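Local coordinates for protein isomaltodextranase (Arthrobacter globiformis, PDB 5AWO) that hydrolyses alpha-1,6-glucosidic linkages in dextran-like polysaccharides, very probably releasing successive isomaltose units from the non-reducing chain ends, as a glycoside hydrolase of family 27, at residues C79-I84 against G122-P127; N93-S98 against V187-D192; L193-L198 against E239-S244. All blocks are in the same frame, centred on the assembly; numbering follows the deposited sequence.

All three contacts lie in the (beta/alpha)8 barrel that carries the probable catalytic aspartates. Going from the N terminus, interaction 1 closes the excursion from strand 77-79 through helix 107-116 to its parallel neighbour 120-124. Interaction 2 starts within that step, in the long loop before helix 107-116, and ends on helix 179-192, so the two cross. Interaction 3 opens just past that helix and pairs strand 197-200 with strand 242-245, closing the excursion through helix 223-237, in series with the others. Phe190 joins the set: it packs on Val123 of interaction 1 and on Leu198 of interaction 3, while strands 120-124 and 197-200 are neighbours in the barrel sheet.

Interaction 1 of 3, residues C79-I84 against G122-P127; sequences CTDGWI and GVYYNP. With ACT (acetate ion), chain C.
Cys79 and Gly122 form a parallel beta bridge with CA atoms 3.9 Å apart, and the chains from Cys79 to Ile84 and from Gly122 to Tyr125 run only 25° apart. The main-chain link is Thr80 N to Gly122 O, 3.0 Å. The next link uses a side chain: chi1 of 65° sets Thr80 OG1 between its own N and carbonyl carbon, where it accepts an almost straight bond from Tyr124 N (3.1 Å, 176° at the hydrogen). A water binds this hydroxyl, Asp81 O and Tyr124 O, bridging the two chains just as they leave the sheet.

Tyr124 carries most of the contact. One face of its ring lies under the Asp81-Gly82 peptide, with Gly82 N over the ring centre, and Gly82 CA makes a CH-pi contact 3.9 Å from the ring centroid. Asp81 OD1 approaches ring carbon CD2 of Tyr124 to 3.4 Å, the carboxylate inclined to the ring; OD2 accepts Gly82 N from above the carboxylate plane, which probably helps hold the peptide over the ring. Beyond, Ile84 CG1 reaches Tyr125 CE1 at 3.9 Å, and a second water joins Ile84 O to Tyr125 OH. An acetate, probably from the crystallisation liquor, accepts Ile84 N through OXT at 2.8 Å.

The phenol oxygen of Tyr124 hydrogen-bonds Asp201, which is very probably the catalytic nucleophile; the packing of the loop peptide on this ring is consistent with a second-shell role, helping to position the ring. At the C-terminal ends of the barrel strands, Cys79 also pairs with strand 39-42 and Val123 with strand 197-200, while Val123 and Tyr125 rest on Phe190 of helix 179-192.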
# COMPACT_ATOMS: atom_id res chain seq x y z
N CYS A 79 17.50 -0.22 -3.33
CA CYS A 79 16.69 -0.51 -4.52
C CYS A 79 17.15 0.26 -5.74
O CYS A 79 17.36 1.48 -5.67
CB CYS A 79 15.24 -0.14 -4.23
SG CYS A 79 13.99 -0.67 -5.45
N THR A 80 17.32 -0.43 -6.85
CA THR A 80 17.60 0.23 -8.10
C THR A 80 16.35 0.92 -8.65
O THR A 80 15.27 0.88 -8.07
CB THR A 80 18.20 -0.77 -9.12
OG1 THR A 80 17.22 -1.77 -9.44
CG2 THR A 80 19.43 -1.46 -8.56
N ASP A 81 16.53 1.59 -9.78
CA ASP A 81 15.45 2.29 -10.44
C ASP A 81 15.59 2.20 -11.96
O ASP A 81 16.10 1.17 -12.46
CB ASP A 81 15.35 3.74 -9.91
CG ASP A 81 13.94 4.29 -10.05
OD1 ASP A 81 13.02 3.79 -9.37
OD2 ASP A 81 13.79 5.22 -10.90
N GLY A 82 15.08 3.16 -12.71
CA GLY A 82 15.08 3.14 -14.14
C GLY A 82 16.41 3.49 -14.77
O GLY A 82 17.45 3.21 -14.19
N TRP A 83 16.35 4.07 -15.96
CA TRP A 83 17.52 4.31 -16.79
C TRP A 83 18.18 2.96 -17.07
O TRP A 83 19.39 2.83 -16.91
CB TRP A 83 18.48 5.33 -16.16
CG TRP A 83 17.84 6.67 -16.09
CD1 TRP A 83 17.95 7.67 -17.01
CD2 TRP A 83 16.97 7.16 -15.06
NE1 TRP A 83 17.20 8.77 -16.62
CE2 TRP A 83 16.59 8.47 -15.43
CE3 TRP A 83 16.46 6.62 -13.88
CZ2 TRP A 83 15.71 9.24 -14.66
CZ3 TRP A 83 15.58 7.40 -13.10
CH2 TRP A 83 15.23 8.69 -13.50
N ILE A 84 17.36 1.98 -17.46
CA ILE A 84 17.82 0.59 -17.71
C ILE A 84 17.90 0.18 -19.17
O ILE A 84 18.18 -1.00 -19.46
CB ILE A 84 17.08 -0.47 -16.84
CG1 ILE A 84 15.54 -0.38 -16.91
CG2 ILE A 84 17.54 -0.37 -15.40
CD1 ILE A 84 14.94 -0.51 -18.28
N GLY A 122 16.76 -4.53 -3.62
CA GLY A 122 15.50 -4.25 -4.28
C GLY A 122 15.73 -3.97 -5.74
O GLY A 122 16.71 -3.31 -6.10
N VAL A 123 14.88 -4.53 -6.60
CA VAL A 123 15.05 -4.39 -8.03
C VAL A 123 13.87 -3.68 -8.70
O VAL A 123 12.73 -4.06 -8.50
CB VAL A 123 15.28 -5.75 -8.72
CG1 VAL A 123 15.28 -5.60 -10.24
CG2 VAL A 123 16.61 -6.33 -8.27
N TYR A 124 14.22 -2.69 -9.50
CA TYR A 124 13.28 -2.07 -10.45
C TYR A 124 13.39 -2.79 -11.79
O TYR A 124 14.43 -2.78 -12.44
CB TYR A 124 13.64 -0.60 -10.60
CG TYR A 124 12.90 0.20 -11.64
CD1 TYR A 124 13.20 0.11 -13.00
CD2 TYR A 124 11.95 1.15 -11.27
CE1 TYR A 124 12.54 0.87 -13.95
CE2 TYR A 124 11.33 1.94 -12.22
CZ TYR A 124 11.63 1.79 -13.55
OH TYR A 124 10.99 2.57 -14.52
N TYR A 125 12.35 -3.51 -12.15
CA TYR A 125 12.24 -4.02 -13.52
C TYR A 125 10.81 -4.43 -13.80
O TYR A 125 10.06 -4.78 -12.92
CB TYR A 125 13.19 -5.22 -13.79
CG TYR A 125 13.67 -5.21 -15.22
CD1 TYR A 125 14.65 -4.31 -15.64
CD2 TYR A 125 13.18 -6.13 -16.16
CE1 TYR A 125 15.07 -4.25 -16.96
CE2 TYR A 125 13.59 -6.07 -17.48
CZ TYR A 125 14.54 -5.15 -17.88
OH TYR A 125 14.94 -5.11 -19.19
N ASN A 126 10.47 -4.39 -15.09
CA ASN A 126 9.16 -4.82 -15.55
C ASN A 126 9.39 -6.10 -16.35
O ASN A 126 10.06 -6.05 -17.37
CB ASN A 126 8.49 -3.73 -16.40
CG ASN A 126 7.07 -4.08 -16.78
OD1 ASN A 126 6.77 -5.26 -17.02
ND2 ASN A 126 6.18 -3.08 -16.83
N PRO A 127 8.83 -7.23 -15.89
CA PRO A 127 9.14 -8.51 -16.55
C PRO A 127 8.43 -8.70 -17.88
O PRO A 127 8.60 -9.77 -18.50
CB PRO A 127 8.73 -9.53 -15.53
CG PRO A 127 7.57 -8.87 -14.83
CD PRO A 127 7.94 -7.42 -14.74
C ACT C . 13.72 3.12 -18.73
O ACT C . 13.59 3.84 -19.73
OXT ACT C . 14.84 2.86 -18.31
CH3 ACT C . 12.50 2.64 -18.01
O HOH W 1 16.89 -1.54 -12.08
O HOH W 2 17.13 -3.66 -19.63

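Interaction 2 of 3, residues N93-S98 against V187-D192; sequences NGYITS and VRYFKD
Tyr95 of the loop 93-98 and Tyr189 of helix 179-192 make the dense part of this contact, packed against each other without forming a regular stack: their ring centroids are 5.4 Å apart and the planes are inclined at 43°. What meets the Tyr189 face is the methylene of Tyr95, whose CB stands over the ring centre, 3.8 Å from the centroid and only 9° off the normal. Tyr95 CD2 adds a touch at Tyr189 CG, 3.9 Å away.

Tyr189 is aimed at the loop by its first torsion (171°), which turns CG away from its own backbone N and extends the ring from the helix. Its hydroxyl then donates to Ile96 O at 2.7 Å, approaching from above the carbonyl plane. Face packing and phenol bond together probably limit both the tilt and the swing of this ring. Phe190 meets the loop at its edge, where CZ lies 4.1 Å from Ile96 CG1; its ring also takes Tyr189 CD2 over its face, so the two helix aromatics brace each other.

Towards Thr97 the contact thins. Thr97 touches Tyr189 OH mainly through its CA (3.6 Å), while CG2 stays 4.3 Å off that oxygen, and both residues are partly exposed, in contrast to buried Tyr95, Ile96 and Phe190.

The loop is further anchored to helix 179-192 one and two turns earlier, where Tyr186 OH bonds Ile96 N and Tyr182 O accepts Tyr95 OH. Phe190 packs edge-to-face with Trp107 of helix 107-116, and Val187 turns from the loop towards helix 223-237.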
# COMPACT_ATOMS: atom_id res chain seq x y z
N ASN A 93 18.57 -17.10 -20.89
CA ASN A 93 17.12 -17.04 -20.99
C ASN A 93 16.58 -15.60 -21.07
O ASN A 93 15.40 -15.38 -20.92
CB ASN A 93 16.46 -17.77 -19.83
CG ASN A 93 17.06 -19.16 -19.62
OD1 ASN A 93 17.65 -19.43 -18.58
ND2 ASN A 93 16.86 -20.05 -20.59
N GLY A 94 17.47 -14.66 -21.32
CA GLY A 94 17.06 -13.27 -21.58
C GLY A 94 16.86 -12.39 -20.38
O GLY A 94 16.26 -11.32 -20.52
N TYR A 95 17.37 -12.79 -19.21
CA TYR A 95 17.16 -12.00 -18.00
C TYR A 95 18.39 -11.19 -17.70
O TYR A 95 19.51 -11.71 -17.75
CB TYR A 95 16.79 -12.89 -16.81
CG TYR A 95 15.57 -13.75 -17.02
CD1 TYR A 95 14.47 -13.31 -17.77
CD2 TYR A 95 15.52 -15.04 -16.50
CE1 TYR A 95 13.35 -14.11 -17.95
CE2 TYR A 95 14.40 -15.85 -16.68
CZ TYR A 95 13.31 -15.38 -17.42
OH TYR A 95 12.21 -16.20 -17.60
N ILE A 96 18.21 -9.91 -17.37
CA ILE A 96 19.35 -9.02 -17.22
C ILE A 96 20.26 -9.46 -16.08
O ILE A 96 19.80 -9.79 -14.99
CB ILE A 96 18.96 -7.53 -17.03
CG1 ILE A 96 17.92 -7.36 -15.92
CG2 ILE A 96 18.48 -6.96 -18.33
CD1 ILE A 96 17.90 -5.95 -15.35
N THR A 97 21.57 -9.45 -16.35
CA THR A 97 22.54 -9.90 -15.35
C THR A 97 23.02 -8.83 -14.38
O THR A 97 23.57 -9.16 -13.34
CB THR A 97 23.76 -10.53 -16.04
OG1 THR A 97 24.34 -9.56 -16.91
CG2 THR A 97 23.36 -11.76 -16.83
N SER A 98 22.82 -7.55 -14.69
CA SER A 98 23.23 -6.49 -13.78
C SER A 98 22.37 -5.26 -14.00
O SER A 98 21.48 -5.26 -14.84
CB SER A 98 24.72 -6.16 -13.96
OG SER A 98 25.17 -5.34 -12.88
N VAL A 187 10.35 -13.05 -12.91
CA VAL A 187 9.94 -12.72 -11.55
C VAL A 187 10.69 -13.64 -10.56
O VAL A 187 11.27 -13.17 -9.59
CB VAL A 187 8.43 -12.76 -11.41
CG1 VAL A 187 8.02 -12.60 -9.96
CG2 VAL A 187 7.80 -11.67 -12.27
N ARG A 188 10.66 -14.94 -10.83
CA ARG A 188 11.40 -15.87 -9.96
C ARG A 188 12.91 -15.70 -9.98
O ARG A 188 13.57 -15.94 -8.98
CB ARG A 188 11.01 -17.32 -10.24
CG ARG A 188 9.58 -17.65 -9.89
CD ARG A 188 9.31 -19.14 -9.74
NE ARG A 188 7.89 -19.44 -9.57
CZ ARG A 188 7.05 -19.79 -10.54
NH1 ARG A 188 7.43 -19.93 -11.80
NH2 ARG A 188 5.77 -20.03 -10.24
N TYR A 189 13.46 -15.27 -11.10
CA TYR A 189 14.87 -14.95 -11.19
C TYR A 189 15.29 -13.94 -10.12
O TYR A 189 16.27 -14.14 -9.40
CB TYR A 189 15.17 -14.44 -12.58
CG TYR A 189 16.52 -13.86 -12.87
CD1 TYR A 189 17.64 -14.67 -13.10
CD2 TYR A 189 16.69 -12.48 -12.96
CE1 TYR A 189 18.86 -14.12 -13.39
CE2 TYR A 189 17.91 -11.92 -13.27
CZ TYR A 189 19.01 -12.75 -13.50
OH TYR A 189 20.24 -12.19 -13.83
N PHE A 190 14.53 -12.86 -9.98
CA PHE A 190 14.85 -11.90 -8.93
C PHE A 190 14.54 -12.42 -7.54
O PHE A 190 15.33 -12.26 -6.62
CB PHE A 190 14.15 -10.55 -9.21
CG PHE A 190 14.71 -9.85 -10.43
CD1 PHE A 190 16.04 -9.49 -10.46
CD2 PHE A 190 13.93 -9.56 -11.54
CE1 PHE A 190 16.57 -8.86 -11.58
CE2 PHE A 190 14.46 -8.92 -12.65
CZ PHE A 190 15.79 -8.59 -12.67
N LYS A 191 13.38 -13.07 -7.38
CA LYS A 191 13.02 -13.62 -6.08
C LYS A 191 14.13 -14.55 -5.58
O LYS A 191 14.52 -14.53 -4.42
CB LYS A 191 11.73 -14.42 -6.19
CG LYS A 191 11.36 -15.10 -4.89
CD LYS A 191 10.55 -16.34 -5.11
CE LYS A 191 9.18 -16.02 -5.62
NZ LYS A 191 8.43 -17.30 -5.80
N ASP A 192 14.62 -15.39 -6.47
CA ASP A 192 15.62 -16.40 -6.11
C ASP A 192 16.96 -15.77 -5.74
O ASP A 192 17.69 -16.33 -4.89
CB ASP A 192 15.81 -17.35 -7.29
CG ASP A 192 14.61 -18.26 -7.52
OD1 ASP A 192 13.75 -18.38 -6.67
OD2 ASP A 192 14.55 -18.87 -8.64

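Interaction 3 of 3, residues L193-L198 against E239-S244; sequences LGVPYL and EDMEVS
Tyr197 and Leu198 pair in parallel with Glu242 and Val243, joining adjacent strands 197-200 and 242-245 of the (beta/alpha)8 barrel. Three backbone hydrogen bonds define the register: Glu242 N to Pro196 O at 2.9 Å, Leu198 N to Glu242 O (176° at the hydrogen) and Ser244 N to Leu198 O.

Apolar contacts collect around Met241. SD of Met241 lies 3.9 Å from Val195 CG1, and the bend at chi3 (68°) turns CE to within 3.8 Å of Leu198 CD2. Leu198 and Met241 touch helix 179-192 outside the sheet, while Val195 rests on the neighbouring strand 120-124.

On the face of Tyr197 and Glu242, polar groups gather. The carboxylate stands 82° to the ring, with Glu242 OE1 near the ring plane, 3.7 Å from Tyr197 CD1. Ser244 CB flanks the ring at CE1, and the phenol oxygen of Tyr197 hydrogen-bonds Tyr40 across the barrel interior. A leucine in place of Tyr197 would probably leave Tyr40 without this phenol partner and open a gap beside Ser244. Glu242 also packs on Asp262, very probably the proton donor, whose OD2 accepts Val243 N.

One water finishes the polar side, donating to Glu242 OE1 at 2.8 Å and to Pro196 O at 2.9 Å.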
# COMPACT_ATOMS: atom_id res chain seq x y z
N LEU A 193 17.31 -14.66 -6.38
CA LEU A 193 18.50 -13.87 -6.03
C LEU A 193 18.44 -13.29 -4.63
O LEU A 193 19.46 -12.79 -4.12
CB LEU A 193 18.75 -12.76 -7.07
CG LEU A 193 19.28 -13.17 -8.44
CD1 LEU A 193 19.07 -12.09 -9.49
CD2 LEU A 193 20.75 -13.56 -8.40
N GLY A 194 17.29 -13.38 -3.98
CA GLY A 194 17.10 -12.91 -2.62
C GLY A 194 16.48 -11.53 -2.56
O GLY A 194 16.55 -10.88 -1.53
N VAL A 195 15.81 -11.13 -3.63
CA VAL A 195 15.13 -9.82 -3.69
C VAL A 195 13.76 -9.87 -3.01
O VAL A 195 12.90 -10.66 -3.38
CB VAL A 195 14.99 -9.43 -5.17
CG1 VAL A 195 14.11 -8.21 -5.36
CG2 VAL A 195 16.33 -9.20 -5.79
N PRO A 196 13.51 -9.01 -1.99
CA PRO A 196 12.22 -9.00 -1.35
C PRO A 196 11.22 -7.99 -1.93
O PRO A 196 10.10 -7.95 -1.49
CB PRO A 196 12.56 -8.60 0.09
CG PRO A 196 13.67 -7.63 -0.09
CD PRO A 196 14.48 -8.18 -1.24
N TYR A 197 11.64 -7.23 -2.94
CA TYR A 197 10.88 -6.09 -3.41
C TYR A 197 11.16 -5.90 -4.90
O TYR A 197 12.29 -5.60 -5.30
CB TYR A 197 11.34 -4.86 -2.65
CG TYR A 197 10.54 -3.59 -2.88
CD1 TYR A 197 9.26 -3.46 -2.39
CD2 TYR A 197 11.10 -2.53 -3.56
CE1 TYR A 197 8.54 -2.29 -2.56
CE2 TYR A 197 10.39 -1.34 -3.73
CZ TYR A 197 9.12 -1.24 -3.22
OH TYR A 197 8.40 -0.06 -3.38
N LEU A 198 10.12 -6.07 -5.72
CA LEU A 198 10.21 -5.88 -7.17
C LEU A 198 9.31 -4.70 -7.58
O LEU A 198 8.10 -4.73 -7.33
CB LEU A 198 9.83 -7.16 -7.90
CG LEU A 198 9.91 -7.08 -9.42
CD1 LEU A 198 11.34 -6.88 -9.86
CD2 LEU A 198 9.29 -8.32 -10.08
N GLU A 239 4.58 -15.38 -1.92
CA GLU A 239 4.64 -14.72 -0.63
C GLU A 239 6.03 -14.23 -0.27
O GLU A 239 6.21 -13.64 0.79
CB GLU A 239 4.16 -15.71 0.47
CG GLU A 239 2.71 -16.05 0.31
CD GLU A 239 1.78 -14.90 0.68
OE1 GLU A 239 1.50 -14.78 1.86
OE2 GLU A 239 1.25 -14.22 -0.21
N ASP A 240 7.02 -14.49 -1.11
CA ASP A 240 8.39 -14.20 -0.75
C ASP A 240 8.86 -12.83 -1.22
O ASP A 240 9.77 -12.26 -0.65
CB ASP A 240 9.36 -15.29 -1.24
CG ASP A 240 9.28 -16.57 -0.38
OD1 ASP A 240 8.23 -16.82 0.18
OD2 ASP A 240 10.26 -17.30 -0.27
N MET A 241 8.23 -12.32 -2.28
CA MET A 241 8.66 -11.07 -2.92
C MET A 241 7.46 -10.15 -3.09
O MET A 241 6.40 -10.52 -3.56
CB MET A 241 9.29 -11.34 -4.28
CG MET A 241 10.00 -10.10 -4.84
SD MET A 241 11.06 -10.49 -6.26
CE MET A 241 9.72 -10.92 -7.38
N GLU A 242 7.66 -8.91 -2.62
CA GLU A 242 6.63 -7.88 -2.64
C GLU A 242 6.51 -7.25 -4.02
O GLU A 242 7.51 -6.93 -4.66
CB GLU A 242 6.97 -6.82 -1.58
CG GLU A 242 5.83 -5.85 -1.26
CD GLU A 242 6.03 -5.10 0.05
OE1 GLU A 242 7.19 -4.81 0.42
OE2 GLU A 242 4.99 -4.82 0.68
N VAL A 243 5.27 -7.07 -4.47
CA VAL A 243 4.98 -6.60 -5.82
C VAL A 243 4.54 -5.13 -5.75
O VAL A 243 3.43 -4.83 -5.28
CB VAL A 243 3.88 -7.48 -6.47
CG1 VAL A 243 3.46 -6.96 -7.83
CG2 VAL A 243 4.34 -8.95 -6.60
N SER A 244 5.42 -4.24 -6.22
CA SER A 244 5.16 -2.79 -6.30
C SER A 244 4.79 -2.40 -7.72
O SER A 244 5.54 -2.65 -8.67
CB SER A 244 6.40 -2.03 -5.84
OG SER A 244 6.39 -0.70 -6.29
O HOH W 3 9.75 -5.89 0.46